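Local coordinates for protein Pyrimidine/purine nucleoside phosphorylase (PDB 3HQX) that probably catalyses the reversible phosphorolysis of diverse purine and pyrimidine nucleosides to the free base and D-ribose 1-phosphate, using a cupin-type beta fold, at residues 42-47 and 95-100; 65-70 and 78-83. One frame throughout, in Å; residues are numbered along the deposited sequence.

Contact 1 of 2, residues 42-47 and 95-100; sequences GVILPT and FKIETD
I44 sets its two methyls, CG2 and CD1, against T99 and I97: CG2 crosses the T99 methyl, with CG2 of I44 and CG2 of T99 3.6 Å apart, while CD1 meets I97 tip to tip, 3.8 Å from I97 CG2. The two I44 branches divide this work because CG1 lies anti to the carbonyl carbon (chi1 -67°) and continues extended, which carries CD1 to I97 and leaves CG2 beside T99. L103 and L51 close around the same apolar cluster. Beyond the end of strand 38-44 the contact turns polar. T47 and T99 are joined by two bonds: T47 N gives an almost straight one to T99 O (2.9 Å, 171° at the hydrogen), and T99 N answers with one to T47 OG1 at 3.0 Å. The T47 hydroxyl can take that N-H because it sits between its own backbone N and carbonyl carbon (chi1 55°), facing the T99 backbone. P46 CA adds a CA-H...O contact to T99 O, and the proline ring rests against the carbonyl of D100. T99 OG1 lies within hydrogen-bonding reach of the carbonyls of E67 and E101, which must share its single proton. T47 thus meets both the N-H and the C=O of T99, its hydroxyl replacing a backbone carbonyl, and ties the chain leaving strand 38-44 to the end of strand 94-98, next to a mainly aliphatic join.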
loop_
_atom_site.group_PDB
_atom_site.type_symbol
_atom_site.label_atom_id
_atom_site.label_comp_id
_atom_site.label_asym_id
_atom_site.label_seq_id
_atom_site.Cartn_x
_atom_site.Cartn_y
_atom_site.Cartn_z
ATOM N N GLY A 42 -0.595 3.612 -5.277
ATOM C CA GLY A 42 0.667 3.507 -4.534
ATOM C C GLY A 42 0.919 4.613 -3.527
ATOM O O GLY A 42 0.182 5.602 -3.483
ATOM N N VAL A 43 1.968 4.375 -2.731
ATOM C CA VAL A 43 2.433 5.277 -1.708
ATOM C C VAL A 43 3.948 5.398 -1.886
ATOM O O VAL A 43 4.648 4.396 -2.110
ATOM C CB VAL A 43 2.084 4.758 -0.302
ATOM C CG1 VAL A 43 2.791 5.609 0.788
ATOM C CG2 VAL A 43 0.536 4.712 -0.116
ATOM N N ILE A 44 4.415 6.619 -1.807
ATOM C CA ILE A 44 5.858 6.907 -1.680
ATOM C C ILE A 44 6.018 7.543 -0.310
ATOM O O ILE A 44 5.324 8.519 0.033
ATOM C CB ILE A 44 6.383 7.853 -2.759
ATOM C CG1 ILE A 44 6.305 7.164 -4.117
ATOM C CG2 ILE A 44 7.889 8.214 -2.464
ATOM C CD1 ILE A 44 6.690 8.013 -5.278
ATOM N N LEU A 45 6.959 7.004 0.466
ATOM C CA LEU A 45 7.273 7.519 1.776
ATOM C C LEU A 45 8.405 8.541 1.688
ATOM O O LEU A 45 9.084 8.589 0.699
ATOM C CB LEU A 45 7.678 6.356 2.651
ATOM C CG LEU A 45 6.646 5.286 2.950
ATOM C CD1 LEU A 45 7.291 4.206 3.793
ATOM C CD2 LEU A 45 5.486 5.901 3.679
ATOM N N PRO A 46 8.574 9.359 2.717
ATOM C CA PRO A 46 9.562 10.441 2.660
ATOM C C PRO A 46 10.942 9.951 2.243
ATOM O O PRO A 46 11.435 8.919 2.725
ATOM C CB PRO A 46 9.518 11.018 4.078
ATOM C CG PRO A 46 8.174 10.762 4.509
ATOM C CD PRO A 46 7.785 9.428 3.940
ATOM N N THR A 47 11.541 10.669 1.298
ATOM C CA THR A 47 12.751 10.228 0.607
ATOM C C THR A 47 13.905 11.129 1.081
ATOM O O THR A 47 13.654 12.252 1.521
ATOM C CB THR A 47 12.627 10.420 -0.939
ATOM O OG1 THR A 47 12.291 11.783 -1.230
ATOM C CG2 THR A 47 11.599 9.533 -1.582
ATOM N N PHE A 95 11.438 9.260 -14.728
ATOM C CA PHE A 95 11.236 10.394 -13.848
ATOM C C PHE A 95 11.889 10.123 -12.507
ATOM O O PHE A 95 12.065 8.970 -12.145
ATOM C CB PHE A 95 9.739 10.778 -13.745
ATOM C CG PHE A 95 8.857 9.793 -13.014
ATOM C CD1 PHE A 95 8.602 9.970 -11.680
ATOM C CD2 PHE A 95 8.257 8.751 -13.651
ATOM C CE1 PHE A 95 7.743 9.158 -10.996
ATOM C CE2 PHE A 95 7.376 7.924 -12.955
ATOM C CZ PHE A 95 7.150 8.130 -11.625
ATOM N N LYS A 96 12.256 11.193 -11.804
ATOM C CA LYS A 96 12.925 11.127 -10.516
ATOM C C LYS A 96 12.116 11.955 -9.557
ATOM O O LYS A 96 11.871 13.126 -9.835
ATOM C CB LYS A 96 14.343 11.675 -10.605
ATOM C CG LYS A 96 15.210 11.002 -11.690
ATOM C CD LYS A 96 16.669 11.456 -11.622
ATOM C CE LYS A 96 17.510 10.603 -12.505
ATOM N NZ LYS A 96 16.843 10.464 -13.830
ATOM N N ILE A 97 11.664 11.329 -8.475
ATOM C CA ILE A 97 10.665 11.888 -7.612
ATOM C C ILE A 97 11.172 11.942 -6.171
ATOM O O ILE A 97 11.856 11.011 -5.684
ATOM C CB ILE A 97 9.335 11.109 -7.743
ATOM C CG1 ILE A 97 8.199 11.766 -6.925
ATOM C CG2 ILE A 97 9.513 9.637 -7.323
ATOM C CD1 ILE A 97 6.762 11.344 -7.402
ATOM N N GLU A 98 10.866 13.045 -5.506
ATOM C CA GLU A 98 11.188 13.214 -4.078
ATOM C C GLU A 98 9.951 13.723 -3.333
ATOM O O GLU A 98 9.122 14.443 -3.893
ATOM C CB GLU A 98 12.437 14.106 -3.862
ATOM C CG GLU A 98 12.568 15.200 -4.827
ATOM C CD GLU A 98 13.875 15.977 -4.706
ATOM O OE1 GLU A 98 14.960 15.407 -4.868
ATOM O OE2 GLU A 98 13.798 17.168 -4.455
ATOM N N THR A 99 9.857 13.354 -2.062
ATOM C CA THR A 99 8.805 13.843 -1.224
ATOM C C THR A 99 9.248 13.897 0.224
ATOM O O THR A 99 10.126 13.118 0.614
ATOM C CB THR A 99 7.524 12.947 -1.354
ATOM O OG1 THR A 99 6.480 13.556 -0.599
ATOM C CG2 THR A 99 7.790 11.480 -0.894
ATOM N N ASP A 100 8.692 14.826 0.992
ATOM C CA ASP A 100 9.027 14.969 2.450
ATOM C C ASP A 100 7.928 14.410 3.372
ATOM O O ASP A 100 8.054 14.412 4.611
ATOM C CB ASP A 100 9.256 16.451 2.798
ATOM C CG ASP A 100 10.441 17.056 2.059
ATOM O OD1 ASP A 100 11.401 16.319 1.735
ATOM O OD2 ASP A 100 10.413 18.295 1.830
#

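Contact 2 of 2, residues 65-70 and 78-83; sequences SGECRV and SELFRA
The beta hairpin of strands 67-72 and 79-82 brings these two segments together as antiparallel neighbours, their axes 4.7 Å apart at an angle of 154°. C68 and F81 form a hydrogen-bonded pair, with C68 N to F81 O at 2.8 Å, and V70 and E79 form the next one; E67 with R82 and R69 with L80 are the non-hydrogen-bonded pairs between and beside them. Toward the start of strand 67-72 the pairing fades into a weak bond from A83 N to G66 O.

Side chains alternate between two very different faces. On that of E67, R69, L80 and R82, the guanidinium of R82 grips one carboxylate oxygen side-on: NE and NH2 both reach E67 OE1, at 2.8 Å for NE. OE1 lies in the guanidinium plane, yet both nitrogens approach it from above the carboxylate, whose plane is turned 68° from that of R82. E67 OE2 accepts from R69 NH1 on its anti side, slightly out of the carboxylate plane, at 3.0 Å. With CG anti to the backbone N (chi1 172°) and the chain extended, the E67 carboxylate is carried out to a place between the two guanidinium groups. Between the arginines L80 places CD1 over the centre of the R69 guanidinium, 3.7 Å above its plane, and CD2 over a face of R82, offset toward the rim. The carboxylate probably offsets the like charges of the two arginines.

On the other face C68 SG lies at the edge of the F81 ring, and V70 crosses F81 at about a right angle, V70 CG2 4.0 Å from F81 CD2. I63, F87 and I97 continue this buried layer. A largely apolar face, with E79 at its rim, backed by a mainly charged one marks an amphipathic edge hairpin of a cupin-type jelly-roll barrel.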
loop_
_atom_site.group_PDB
_atom_site.type_symbol
_atom_site.label_atom_id
_atom_site.label_comp_id
_atom_site.label_asym_id
_atom_site.label_seq_id
_atom_site.Cartn_x
_atom_site.Cartn_y
_atom_site.Cartn_z
ATOM N N SER A 65 -2.709 12.503 -2.609
ATOM C CA SER A 65 -2.414 13.170 -1.362
ATOM C C SER A 65 -0.948 13.517 -1.269
ATOM O O SER A 65 -0.096 12.694 -1.622
ATOM C CB SER A 65 -2.810 12.285 -0.212
ATOM O OG SER A 65 -2.600 12.937 1.060
ATOM N N GLY A 66 -0.647 14.725 -0.791
ATOM C CA GLY A 66 0.740 15.106 -0.581
ATOM C C GLY A 66 1.263 16.060 -1.609
ATOM O O GLY A 66 0.514 16.718 -2.371
ATOM N N GLU A 67 2.572 16.149 -1.589
ATOM C CA GLU A 67 3.344 17.142 -2.337
ATOM C C GLU A 67 4.616 16.456 -2.770
ATOM O O GLU A 67 5.263 15.781 -1.943
ATOM C CB GLU A 67 3.724 18.317 -1.430
ATOM C CG GLU A 67 4.693 19.328 -2.065
ATOM C CD GLU A 67 4.929 20.487 -1.193
ATOM O OE1 GLU A 67 3.961 21.080 -0.691
ATOM O OE2 GLU A 67 6.119 20.797 -0.959
ATOM N N CYS A 68 4.995 16.621 -4.039
ATOM C CA CYS A 68 6.282 16.044 -4.503
ATOM C C CYS A 68 6.974 16.990 -5.451
ATOM O O CYS A 68 6.373 17.884 -6.008
ATOM C CB CYS A 68 6.098 14.660 -5.185
ATOM S SG CYS A 68 5.038 14.676 -6.608
ATOM N N ARG A 69 8.254 16.744 -5.651
ATOM C CA ARG A 69 9.043 17.398 -6.688
ATOM C C ARG A 69 9.586 16.345 -7.630
ATOM O O ARG A 69 10.106 15.326 -7.182
ATOM C CB ARG A 69 10.143 18.249 -6.050
ATOM C CG ARG A 69 9.558 19.519 -5.501
ATOM C CD ARG A 69 10.513 20.365 -4.722
ATOM N NE ARG A 69 9.931 21.624 -4.261
ATOM C CZ ARG A 69 9.192 21.780 -3.162
ATOM N NH1 ARG A 69 8.799 20.713 -2.399
ATOM N NH2 ARG A 69 8.769 23.013 -2.866
ATOM N N VAL A 70 9.433 16.588 -8.921
ATOM C CA VAL A 70 9.767 15.584 -9.939
ATOM C C VAL A 70 10.577 16.196 -11.054
ATOM O O VAL A 70 10.256 17.274 -11.527
ATOM C CB VAL A 70 8.481 14.977 -10.574
ATOM C CG1 VAL A 70 8.848 13.856 -11.486
ATOM C CG2 VAL A 70 7.563 14.446 -9.490
ATOM N N SER A 78 13.331 20.565 -11.074
ATOM C CA SER A 78 12.240 19.874 -10.466
ATOM C C SER A 78 11.001 20.708 -10.675
ATOM O O SER A 78 11.054 21.958 -10.682
ATOM C CB SER A 78 12.439 19.727 -8.955
ATOM O OG SER A 78 13.040 18.493 -8.616
ATOM N N GLU A 79 9.885 20.013 -10.825
ATOM C CA GLU A 79 8.560 20.603 -10.932
ATOM C C GLU A 79 7.781 20.096 -9.692
ATOM O O GLU A 79 7.922 18.956 -9.256
ATOM C CB GLU A 79 7.835 20.104 -12.182
ATOM C CG GLU A 79 8.504 20.506 -13.548
ATOM C CD GLU A 79 7.885 19.782 -14.744
ATOM O OE1 GLU A 79 6.643 19.878 -14.953
ATOM O OE2 GLU A 79 8.630 19.137 -15.512
ATOM N N LEU A 80 6.943 20.964 -9.171
ATOM C CA LEU A 80 6.172 20.728 -7.961
ATOM C C LEU A 80 4.749 20.279 -8.316
ATOM O O LEU A 80 4.091 20.897 -9.121
ATOM C CB LEU A 80 6.050 22.030 -7.178
ATOM C CG LEU A 80 5.218 22.053 -5.885
ATOM C CD1 LEU A 80 5.877 21.305 -4.793
ATOM C CD2 LEU A 80 5.083 23.539 -5.479
ATOM N N PHE A 81 4.298 19.230 -7.653
ATOM C CA PHE A 81 2.935 18.746 -7.796
ATOM C C PHE A 81 2.329 18.514 -6.449
ATOM O O PHE A 81 2.994 17.962 -5.548
ATOM C CB PHE A 81 2.945 17.439 -8.599
ATOM C CG PHE A 81 3.528 17.605 -9.951
ATOM C CD1 PHE A 81 2.795 18.162 -10.982
ATOM C CD2 PHE A 81 4.860 17.336 -10.178
ATOM C CE1 PHE A 81 3.375 18.384 -12.227
ATOM C CE2 PHE A 81 5.422 17.561 -11.422
ATOM C CZ PHE A 81 4.689 18.082 -12.432
ATOM N N ARG A 82 1.054 18.875 -6.321
ATOM C CA ARG A 82 0.285 18.640 -5.099
ATOM C C ARG A 82 -0.985 17.886 -5.429
ATOM O O ARG A 82 -1.343 17.659 -6.607
ATOM C CB ARG A 82 -0.026 19.949 -4.359
ATOM C CG ARG A 82 1.178 20.633 -3.770
ATOM C CD ARG A 82 0.889 21.959 -3.028
ATOM N NE ARG A 82 2.094 22.412 -2.343
ATOM C CZ ARG A 82 2.677 23.609 -2.463
ATOM N NH1 ARG A 82 2.170 24.539 -3.268
ATOM N NH2 ARG A 82 3.771 23.864 -1.744
ATOM N N ALA A 83 -1.687 17.475 -4.377
ATOM C CA ALA A 83 -2.897 16.701 -4.560
ATOM C C ALA A 83 -3.871 17.338 -5.543
ATOM O O ALA A 83 -4.161 18.569 -5.507
ATOM C CB ALA A 83 -3.599 16.434 -3.191
#

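How the contacts relate
Contact 1 joins the two sheets, whereas contact 2 pairs neighbouring strands within the four-stranded one, and along the chain it is nested inside the loop that contact 1 closes. Strands 94-98 and 67-72 lie side by side, so the two contacts share a sheet: E98 N bonds to R69 O. They also share an interior, since I97 of contact 1 packs on C68 and V70 of contact 2. Both are partly buried. Contact 1 sets uncharged backbone and threonine groups next to buried I44, I97 and T99; contact 2 adds regular strand pairing and is split between a buried face (C68, V70, F81) and an exposed one (R69, L80, R82) that carries its ion pairs.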